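Local coordinates for protein porin (Pseudomonas aeruginosa, PDB 3T24) that probably forms an outer-membrane channel for the diffusion of small substrates, as a member of the OprD family of carboxylate-selective porins, at residues D240-R245 / Y294-I299; D255-N260 / K278-T283; S109-K114 / L142-I147. All blocks are in the same frame, centred on the assembly; numbering follows the deposited sequence.

Contact 1 of 3, residues D240-R245 / Y294-I299; sequences DIRWAR and YLVNFI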
loop_
_atom_site.group_PDB
_atom_site.type_symbol
_atom_site.label_atom_id
_atom_site.label_comp_id
_atom_site.label_asym_id
_atom_site.label_seq_id
_atom_site.Cartn_x
_atom_site.Cartn_y
_atom_site.Cartn_z
ATOM N N ASP A 240 13.878 -8.364 6.062
ATOM C CA ASP A 240 12.934 -7.294 6.352
ATOM C C ASP A 240 12.203 -7.638 7.642
ATOM O O ASP A 240 11.245 -8.418 7.626
ATOM C CB ASP A 240 11.926 -7.194 5.206
ATOM C CG ASP A 240 11.102 -5.907 5.239
ATOM O OD1 ASP A 240 10.896 -5.321 6.322
ATOM O OD2 ASP A 240 10.659 -5.479 4.157
ATOM N N ILE A 241 12.656 -7.080 8.763
ATOM C CA ILE A 241 12.052 -7.414 10.058
ATOM C C ILE A 241 11.279 -6.215 10.608
ATOM O O ILE A 241 11.758 -5.085 10.561
ATOM C CB ILE A 241 13.081 -7.973 11.097
ATOM C CG1 ILE A 241 13.573 -9.366 10.696
ATOM C CG2 ILE A 241 12.442 -8.125 12.472
ATOM C CD1 ILE A 241 14.339 -9.417 9.424
ATOM N N ARG A 242 10.083 -6.487 11.122
ATOM C CA ARG A 242 9.118 -5.457 11.483
ATOM C C ARG A 242 8.400 -5.789 12.777
ATOM O O ARG A 242 8.127 -6.956 13.068
ATOM C CB ARG A 242 8.056 -5.351 10.396
ATOM C CG ARG A 242 8.603 -5.149 8.996
ATOM C CD ARG A 242 7.454 -5.008 8.025
ATOM N NE ARG A 242 7.903 -4.905 6.646
ATOM C CZ ARG A 242 7.078 -4.823 5.611
ATOM N NH1 ARG A 242 5.758 -4.828 5.797
ATOM N NH2 ARG A 242 7.573 -4.726 4.389
ATOM N N TRP A 243 8.056 -4.758 13.537
ATOM C CA TRP A 243 7.318 -4.961 14.774
ATOM C C TRP A 243 6.562 -3.703 15.134
ATOM O O TRP A 243 7.130 -2.624 15.172
ATOM C CB TRP A 243 8.274 -5.342 15.907
ATOM C CG TRP A 243 7.555 -5.716 17.145
ATOM C CD1 TRP A 243 7.036 -6.944 17.457
ATOM C CD2 TRP A 243 7.256 -4.861 18.250
ATOM N NE1 TRP A 243 6.443 -6.905 18.695
ATOM C CE2 TRP A 243 6.564 -5.640 19.204
ATOM C CE3 TRP A 243 7.514 -3.517 18.532
ATOM C CZ2 TRP A 243 6.120 -5.115 20.412
ATOM C CZ3 TRP A 243 7.077 -2.998 19.727
ATOM C CH2 TRP A 243 6.384 -3.794 20.656
ATOM N N ALA A 244 5.267 -3.840 15.385
ATOM C CA ALA A 244 4.433 -2.675 15.643
ATOM C C ALA A 244 3.566 -2.918 16.861
ATOM O O ALA A 244 2.963 -3.980 17.005
ATOM C CB ALA A 244 3.551 -2.375 14.441
ATOM N N ARG A 245 3.512 -1.917 17.729
ATOM C CA ARG A 245 2.640 -1.936 18.883
ATOM C C ARG A 245 1.558 -0.890 18.626
ATOM O O ARG A 245 1.860 0.286 18.362
ATOM C CB ARG A 245 3.452 -1.616 20.150
ATOM C CG ARG A 245 2.650 -1.433 21.434
ATOM C CD ARG A 245 1.722 -2.606 21.609
ATOM N NE ARG A 245 1.096 -2.688 22.926
ATOM C CZ ARG A 245 -0.106 -3.214 23.128
ATOM N NH1 ARG A 245 -0.798 -3.679 22.095
ATOM N NH2 ARG A 245 -0.624 -3.267 24.349
ATOM N N TYR A 294 0.862 -2.031 6.277
ATOM C CA TYR A 294 2.222 -2.386 6.009
ATOM C C TYR A 294 2.561 -3.697 6.714
ATOM O O TYR A 294 3.136 -3.690 7.792
ATOM C CB TYR A 294 3.110 -1.245 6.490
ATOM C CG TYR A 294 4.540 -1.357 6.052
ATOM C CD1 TYR A 294 4.871 -1.467 4.695
ATOM C CD2 TYR A 294 5.575 -1.322 6.988
ATOM C CE1 TYR A 294 6.207 -1.564 4.290
ATOM C CE2 TYR A 294 6.906 -1.408 6.590
ATOM C CZ TYR A 294 7.217 -1.530 5.249
ATOM O OH TYR A 294 8.544 -1.627 4.880
ATOM N N LEU A 295 2.204 -4.818 6.090
ATOM C CA LEU A 295 2.405 -6.155 6.666
ATOM C C LEU A 295 2.922 -7.115 5.593
ATOM O O LEU A 295 2.404 -7.148 4.485
ATOM C CB LEU A 295 1.073 -6.701 7.233
ATOM C CG LEU A 295 0.430 -5.923 8.394
ATOM C CD1 LEU A 295 -1.013 -6.375 8.669
ATOM C CD2 LEU A 295 1.290 -6.004 9.671
ATOM N N VAL A 296 3.916 -7.927 5.922
ATOM C CA VAL A 296 4.518 -8.795 4.914
ATOM C C VAL A 296 3.560 -9.820 4.308
ATOM O O VAL A 296 3.770 -10.266 3.192
ATOM C CB VAL A 296 5.779 -9.545 5.440
ATOM C CG1 VAL A 296 6.880 -8.566 5.776
ATOM C CG2 VAL A 296 5.430 -10.465 6.649
ATOM N N ASN A 297 2.526 -10.220 5.039
ATOM C CA ASN A 297 1.585 -11.204 4.489
ATOM C C ASN A 297 0.270 -10.621 4.018
ATOM O O ASN A 297 -0.682 -11.346 3.736
ATOM C CB ASN A 297 1.343 -12.340 5.465
ATOM C CG ASN A 297 2.566 -13.185 5.662
ATOM O OD1 ASN A 297 3.513 -13.124 4.855
ATOM N ND2 ASN A 297 2.569 -13.989 6.737
ATOM N N PHE A 298 0.234 -9.301 3.925
ATOM C CA PHE A 298 -0.854 -8.627 3.269
ATOM C C PHE A 298 -0.677 -8.875 1.784
ATOM O O PHE A 298 0.339 -8.491 1.212
ATOM C CB PHE A 298 -0.781 -7.129 3.574
ATOM C CG PHE A 298 -1.587 -6.282 2.638
ATOM C CD1 PHE A 298 -2.969 -6.335 2.658
ATOM C CD2 PHE A 298 -0.958 -5.433 1.730
ATOM C CE1 PHE A 298 -3.728 -5.545 1.794
ATOM C CE2 PHE A 298 -1.702 -4.632 0.873
ATOM C CZ PHE A 298 -3.109 -4.698 0.906
ATOM N N ILE A 299 -1.666 -9.511 1.160
ATOM C CA ILE A 299 -1.586 -9.850 -0.264
ATOM C C ILE A 299 -2.870 -9.476 -1.006
ATOM O O ILE A 299 -3.530 -8.506 -0.639
ATOM C CB ILE A 299 -1.201 -11.339 -0.489
ATOM C CG1 ILE A 299 -2.197 -12.295 0.201
ATOM C CG2 ILE A 299 0.215 -11.566 0.015
ATOM C CD1 ILE A 299 -1.950 -13.793 -0.103
#
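A loop resting on the barrel wall brings Tyr294 and Val296 against Arg242 of strand 235-248. The guanidinium of Arg242 is sandwiched between them. On one face it lies flat on the Tyr294 ring, a stacked cation-pi contact. The planes are only 9° apart, and Arg242 CZ sits 3.6 Å from the ring centroid. Arg242 NH1 lies over the middle of the ring, while Arg242 NH2 reaches the phenol end, 3.3 Å from Tyr294 CZ. On the other face Val296 CG1 comes within 3.8 Å of Arg242 CZ. The backbone of the loop borders the edge of the group, with Leu295 N near its plane.

Arg242 is extended from CG to NE (chi2 -178°), which carries the guanidinium from the strand across to the loop. Asp240, two residues earlier on the same strand, fixes its rotation. Arg242 NE donates to Asp240 OD1 at 3.0 Å and Arg242 NH2 to Asp240 OD2 at 3.2 Å. This side-on pairing approaches the carboxylate from above its plane. The carboxylate probably offsets part of the arginine charge. Val296 N bonds to Asn260 OD1 of the next strand, and Asn297 ties the loop to Gln277, Ser311 and Gln313.

Such an inward-folded loop held to a basic residue of the wall is consistent with the OprD-type beta-barrel, whose narrow pores are partly lined by arginines and lysines.

Contact 2 of 3, residues D255-N260 / K278-T283; sequences DNKALN and KMSGDT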
loop_
_atom_site.group_PDB
_atom_site.type_symbol
_atom_site.label_atom_id
_atom_site.label_comp_id
_atom_site.label_asym_id
_atom_site.label_seq_id
_atom_site.Cartn_x
_atom_site.Cartn_y
_atom_site.Cartn_z
ATOM N N ASP A 255 -5.699 -3.027 20.544
ATOM C CA ASP A 255 -4.636 -3.552 21.397
ATOM C C ASP A 255 -3.915 -4.665 20.639
ATOM O O ASP A 255 -4.384 -5.812 20.590
ATOM C CB ASP A 255 -5.219 -4.083 22.702
ATOM C CG ASP A 255 -4.243 -4.966 23.451
ATOM O OD1 ASP A 255 -3.068 -4.554 23.581
ATOM O OD2 ASP A 255 -4.641 -6.080 23.878
ATOM N N ASN A 256 -2.792 -4.324 20.018
ATOM C CA ASN A 256 -2.188 -5.239 19.069
ATOM C C ASN A 256 -0.684 -5.142 19.014
ATOM O O ASN A 256 -0.106 -4.048 19.066
ATOM C CB ASN A 256 -2.783 -4.997 17.665
ATOM C CG ASN A 256 -2.076 -5.798 16.565
ATOM O OD1 ASN A 256 -1.233 -5.273 15.823
ATOM N ND2 ASN A 256 -2.451 -7.055 16.428
ATOM N N LYS A 257 -0.056 -6.297 18.893
ATOM C CA LYS A 257 1.342 -6.344 18.515
ATOM C C LYS A 257 1.433 -7.148 17.227
ATOM O O LYS A 257 0.777 -8.179 17.077
ATOM C CB LYS A 257 2.191 -6.964 19.624
ATOM C CG LYS A 257 1.823 -6.462 21.004
ATOM C CD LYS A 257 2.793 -6.960 22.074
ATOM C CE LYS A 257 2.430 -6.425 23.456
ATOM N NZ LYS A 257 1.084 -6.892 23.912
ATOM N N ALA A 258 2.227 -6.667 16.288
ATOM C CA ALA A 258 2.323 -7.313 14.998
ATOM C C ALA A 258 3.774 -7.577 14.676
ATOM O O ALA A 258 4.497 -6.667 14.281
ATOM C CB ALA A 258 1.704 -6.436 13.925
ATOM N N LEU A 259 4.204 -8.821 14.847
ATOM C CA LEU A 259 5.538 -9.202 14.420
ATOM C C LEU A 259 5.411 -9.775 13.022
ATOM O O LEU A 259 4.605 -10.673 12.775
ATOM C CB LEU A 259 6.152 -10.221 15.373
ATOM C CG LEU A 259 7.553 -10.757 15.047
ATOM C CD1 LEU A 259 8.599 -9.643 14.872
ATOM C CD2 LEU A 259 8.023 -11.805 16.089
ATOM N N ASN A 260 6.187 -9.231 12.100
ATOM C CA ASN A 260 6.147 -9.706 10.729
ATOM C C ASN A 260 7.476 -9.464 10.033
ATOM O O ASN A 260 8.045 -8.384 10.111
ATOM C CB ASN A 260 4.946 -9.128 9.945
ATOM C CG ASN A 260 4.989 -7.618 9.807
ATOM O OD1 ASN A 260 5.052 -7.098 8.700
ATOM N ND2 ASN A 260 4.918 -6.905 10.928
ATOM N N LYS A 278 2.596 -12.545 12.785
ATOM C CA LYS A 278 1.894 -12.960 13.993
ATOM C C LYS A 278 1.231 -11.781 14.694
ATOM O O LYS A 278 1.888 -10.808 15.063
ATOM C CB LYS A 278 2.843 -13.724 14.936
ATOM C CG LYS A 278 2.350 -13.962 16.377
ATOM C CD LYS A 278 0.987 -14.660 16.429
ATOM C CE LYS A 278 0.812 -15.532 17.701
ATOM N NZ LYS A 278 -0.523 -15.405 18.390
ATOM N N MET A 279 -0.086 -11.885 14.838
ATOM C CA MET A 279 -0.881 -10.948 15.596
ATOM C C MET A 279 -1.019 -11.459 17.033
ATOM O O MET A 279 -1.235 -12.646 17.257
ATOM C CB MET A 279 -2.296 -10.873 14.995
ATOM C CG MET A 279 -2.357 -10.502 13.530
ATOM S SD MET A 279 -1.974 -8.760 13.272
ATOM C CE MET A 279 -0.337 -8.897 12.571
ATOM N N SER A 280 -0.928 -10.555 18.000
ATOM C CA SER A 280 -1.329 -10.880 19.351
ATOM C C SER A 280 -1.919 -9.654 20.014
ATOM O O SER A 280 -1.802 -8.546 19.482
ATOM C CB SER A 280 -0.166 -11.449 20.170
ATOM O OG SER A 280 1.014 -10.702 20.005
ATOM N N GLY A 281 -2.568 -9.871 21.160
ATOM C CA GLY A 281 -3.290 -8.837 21.876
ATOM C C GLY A 281 -4.758 -9.033 21.600
ATOM O O GLY A 281 -5.130 -9.971 20.912
ATOM N N ASP A 282 -5.593 -8.124 22.081
ATOM C CA ASP A 282 -7.036 -8.301 21.991
ATOM C C ASP A 282 -7.659 -8.010 20.612
ATOM O O ASP A 282 -8.825 -8.346 20.396
ATOM C CB ASP A 282 -7.725 -7.465 23.079
ATOM C CG ASP A 282 -9.207 -7.774 23.211
ATOM O OD1 ASP A 282 -9.995 -6.813 23.403
ATOM O OD2 ASP A 282 -9.582 -8.970 23.147
ATOM N N THR A 283 -6.901 -7.412 19.688
ATOM C CA THR A 283 -7.415 -7.141 18.331
ATOM C C THR A 283 -6.345 -7.426 17.290
ATOM O O THR A 283 -5.182 -7.593 17.632
ATOM C CB THR A 283 -7.784 -5.659 18.138
ATOM O OG1 THR A 283 -6.575 -4.897 17.994
ATOM C CG2 THR A 283 -8.587 -5.134 19.325
#
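Strand 255-260 and strand 278-280 run antiparallel at 161°, with their axes 4.9 Å apart at closest approach. Lys257 with Ser280 and Leu259 with Lys278 are hydrogen-bonded pairs. Ala258 with Met279, between them, is a non-hydrogen-bonded pair. In the ladder Lys257 N meets Ser280 O at 2.9 Å and Lys278 N meets Leu259 O at 2.7 Å, each with its return bond.

Beyond Ser280 the regular ladder stops, and side chains take over part of the pairing. Thr283 OG1 accepts the N-H of Asp255 in a nearly straight bond (176°), while Thr283 N donates to Asp255 O at 3.1 Å. Asp255 also reaches over with its carboxylate. Asp255 OD2 takes Asp282 N at 2.9 Å, from above the carboxylate plane. Its other oxygen, OD1, is paired with Arg245 of the preceding strand.

Asn256 has CG opposite its own N (chi1 173°), which puts ND2 beside Thr283 O and Met279 SD. Asn256 ND2 donates to Thr283 O at 3.0 Å and, weakly, to Met279 SD. The Met279 chain bends at chi2 and chi3, and its CE settles 3.5 Å from Ala258 CB on the same face of the pair. Phe285, in the loop that follows, packs on both Asn256 and Ala258. Lys278 turns back from the partner strand, and NZ bonds to Met279 O.

Past the last regular pair, side-chain bonds thus supplement the main-chain bond of Thr283 N to Asp255 O. Asp255, shared between Arg245 and Asp282 N, couples the strand ends to the departing loop.

Contact 3 of 3, residues S109-K114 / L142-I147; sequences SKSTLK and LNSMEI. With SO4 (sulfate ion), chain H.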
loop_
_atom_site.group_PDB
_atom_site.type_symbol
_atom_site.label_atom_id
_atom_site.label_comp_id
_atom_site.label_asym_id
_atom_site.label_seq_id
_atom_site.Cartn_x
_atom_site.Cartn_y
_atom_site.Cartn_z
ATOM N N SER A 109 17.259 23.954 2.017
ATOM C CA SER A 109 18.355 22.998 2.120
ATOM C C SER A 109 17.871 21.604 1.689
ATOM O O SER A 109 17.639 21.390 0.505
ATOM C CB SER A 109 18.977 23.020 3.521
ATOM O OG SER A 109 20.033 22.069 3.633
ATOM N N LYS A 110 17.700 20.666 2.623
ATOM C CA LYS A 110 17.237 19.325 2.246
ATOM C C LYS A 110 15.962 18.919 2.975
ATOM O O LYS A 110 15.706 17.752 3.221
ATOM C CB LYS A 110 18.339 18.295 2.449
ATOM C CG LYS A 110 19.585 18.606 1.655
ATOM C CD LYS A 110 20.801 17.888 2.213
ATOM C CE LYS A 110 22.074 18.534 1.688
ATOM N NZ LYS A 110 23.278 18.200 2.510
ATOM N N SER A 111 15.174 19.919 3.315
ATOM C CA SER A 111 13.938 19.744 4.025
ATOM C C SER A 111 12.825 20.304 3.166
ATOM O O SER A 111 12.955 21.383 2.603
ATOM C CB SER A 111 13.999 20.476 5.363
ATOM O OG SER A 111 15.053 19.963 6.139
ATOM N N THR A 112 11.735 19.559 3.076
ATOM C CA THR A 112 10.638 19.874 2.169
ATOM C C THR A 112 9.330 19.798 2.946
ATOM O O THR A 112 9.059 18.802 3.619
ATOM C CB THR A 112 10.613 18.882 0.976
ATOM O OG1 THR A 112 11.910 18.833 0.377
ATOM C CG2 THR A 112 9.629 19.310 -0.092
ATOM N N LEU A 113 8.549 20.872 2.887
ATOM C CA LEU A 113 7.222 20.909 3.488
ATOM C C LEU A 113 6.168 20.940 2.366
ATOM O O LEU A 113 6.281 21.728 1.422
ATOM C CB LEU A 113 7.077 22.134 4.385
ATOM C CG LEU A 113 5.659 22.459 4.859
ATOM C CD1 LEU A 113 5.160 21.375 5.853
ATOM C CD2 LEU A 113 5.532 23.873 5.472
ATOM N N LYS A 114 5.167 20.063 2.464
ATOM C CA LYS A 114 4.096 19.968 1.485
ATOM C C LYS A 114 2.754 20.177 2.159
ATOM O O LYS A 114 2.475 19.565 3.187
ATOM C CB LYS A 114 4.106 18.593 0.807
ATOM C CG LYS A 114 5.277 18.384 -0.097
ATOM C CD LYS A 114 5.267 17.045 -0.826
ATOM C CE LYS A 114 6.505 16.992 -1.731
ATOM N NZ LYS A 114 6.697 15.695 -2.419
ATOM N N LEU A 142 6.219 16.991 6.383
ATOM C CA LEU A 142 7.587 17.443 6.356
ATOM C C LEU A 142 8.495 16.242 6.191
ATOM O O LEU A 142 8.417 15.271 6.960
ATOM C CB LEU A 142 7.936 18.148 7.666
ATOM C CG LEU A 142 9.403 18.543 7.734
ATOM C CD1 LEU A 142 9.624 19.900 7.019
ATOM C CD2 LEU A 142 9.886 18.585 9.175
ATOM N N ASN A 143 9.347 16.303 5.172
ATOM C CA ASN A 143 10.424 15.341 4.995
ATOM C C ASN A 143 11.771 16.061 5.059
ATOM O O ASN A 143 11.953 17.117 4.453
ATOM C CB ASN A 143 10.266 14.585 3.678
ATOM C CG ASN A 143 11.487 13.754 3.338
ATOM O OD1 ASN A 143 12.620 14.227 3.430
ATOM N ND2 ASN A 143 11.267 12.515 2.948
ATOM N N SER A 144 12.719 15.482 5.788
ATOM C CA SER A 144 13.971 16.164 6.108
ATOM C C SER A 144 15.152 15.212 5.968
ATOM O O SER A 144 15.153 14.126 6.537
ATOM C CB SER A 144 13.913 16.705 7.540
ATOM O OG SER A 144 14.939 17.646 7.786
ATOM N N MET A 145 16.171 15.633 5.226
ATOM C CA MET A 145 17.357 14.814 5.071
ATOM C C MET A 145 18.635 15.616 5.293
ATOM O O MET A 145 19.633 15.424 4.593
ATOM C CB MET A 145 17.346 14.160 3.691
ATOM C CG MET A 145 16.146 13.241 3.496
ATOM S SD MET A 145 15.858 12.686 1.803
ATOM C CE MET A 145 14.499 11.550 2.077
ATOM N N GLU A 146 18.610 16.527 6.259
ATOM C CA GLU A 146 19.777 17.405 6.459
ATOM C C GLU A 146 21.042 16.627 6.818
ATOM O O GLU A 146 22.154 17.028 6.472
ATOM C CB GLU A 146 19.508 18.485 7.509
ATOM C CG GLU A 146 18.414 19.467 7.129
ATOM C CD GLU A 146 18.691 20.223 5.834
ATOM O OE1 GLU A 146 17.721 20.435 5.073
ATOM O OE2 GLU A 146 19.858 20.631 5.589
ATOM N N ILE A 147 20.860 15.503 7.504
ATOM C CA ILE A 147 21.977 14.707 7.985
ATOM C C ILE A 147 22.159 13.414 7.193
ATOM O O ILE A 147 21.222 12.621 7.061
ATOM C CB ILE A 147 21.813 14.411 9.488
ATOM C CG1 ILE A 147 21.927 15.719 10.274
ATOM C CG2 ILE A 147 22.833 13.371 9.963
ATOM C CD1 ILE A 147 21.570 15.591 11.725
HETATM S S SO4 H . 9.233 16.903 -5.237
HETATM O O1 SO4 H . 10.098 15.843 -5.769
HETATM O O2 SO4 H . 9.215 18.017 -6.186
HETATM O O3 SO4 H . 7.869 16.400 -5.078
HETATM O O4 SO4 H . 9.712 17.342 -3.925
#
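Glu146 reaches from the turn after strand 140-144 to the Ser109-Lys110 turn and to Ser111 of the facing segment. From CB the chain sets CG opposite its own carbonyl carbon, then bends at chi2 (-59°), which folds the acid back over the segment 109-111. Glu146 CG passes 3.5 Å from Ser111 OG. Glu146 CD lies near Lys110 N. Glu146 OE1 accepts from Ser111 OG at 2.9 Å through its anti lone pair. OE1 also faces Lys110 N, and OE2 faces Ser109 OG. Both of these hydrogen bonds are modelled too short, so their exact lengths are doubtful. Glu146 also touches a crystal neighbour, which may affect its pose.

Ser111 links this cluster to the ladder, since Ser144 OG donates to Ser111 OG at 2.8 Å. The hydroxyls thus form a relay ending on the carboxylate. Next along the strands Thr112 and Asn143 form a hydrogen-bonded pair, with Thr112 N to Asn143 O at 2.8 Å. Met145 N extends the ladder to Lys110 O. Leu142 CD1 leans on Leu113 CB at 4.3 Å. Lys114 extends fully, and its NZ binds a sulfate ion, O3 at 3.0 Å, together with Lys105 and Tyr53. The sulfate probably comes from the crystallisation liquor.

Neighbouring antiparallel strands, each leading into a short turn at this end, are typical of an outer-membrane beta-barrel, probably at its rim.

In the fold
From the N terminus, contact 3 comes first. It pairs strand 111-115 with strand 140-144 and closes the long excursion between them. Contact 1 opens later, on strand 235-248, and closes in the loop before strand 310-319. Contact 2 is nested inside it and pairs the two strands of the hairpin 255-280. Contacts 1 and 2 touch: Arg245 bridges to Asp255, and Ala244 pairs with Ala258. Contact 3 stands apart, its centre about 26 Å from that of contact 1. Yet Pro123, within the excursion closed by contact 3, packs on Tyr294. The two loops thus touch, consistent with the inward-folded loops of OprD-type channels.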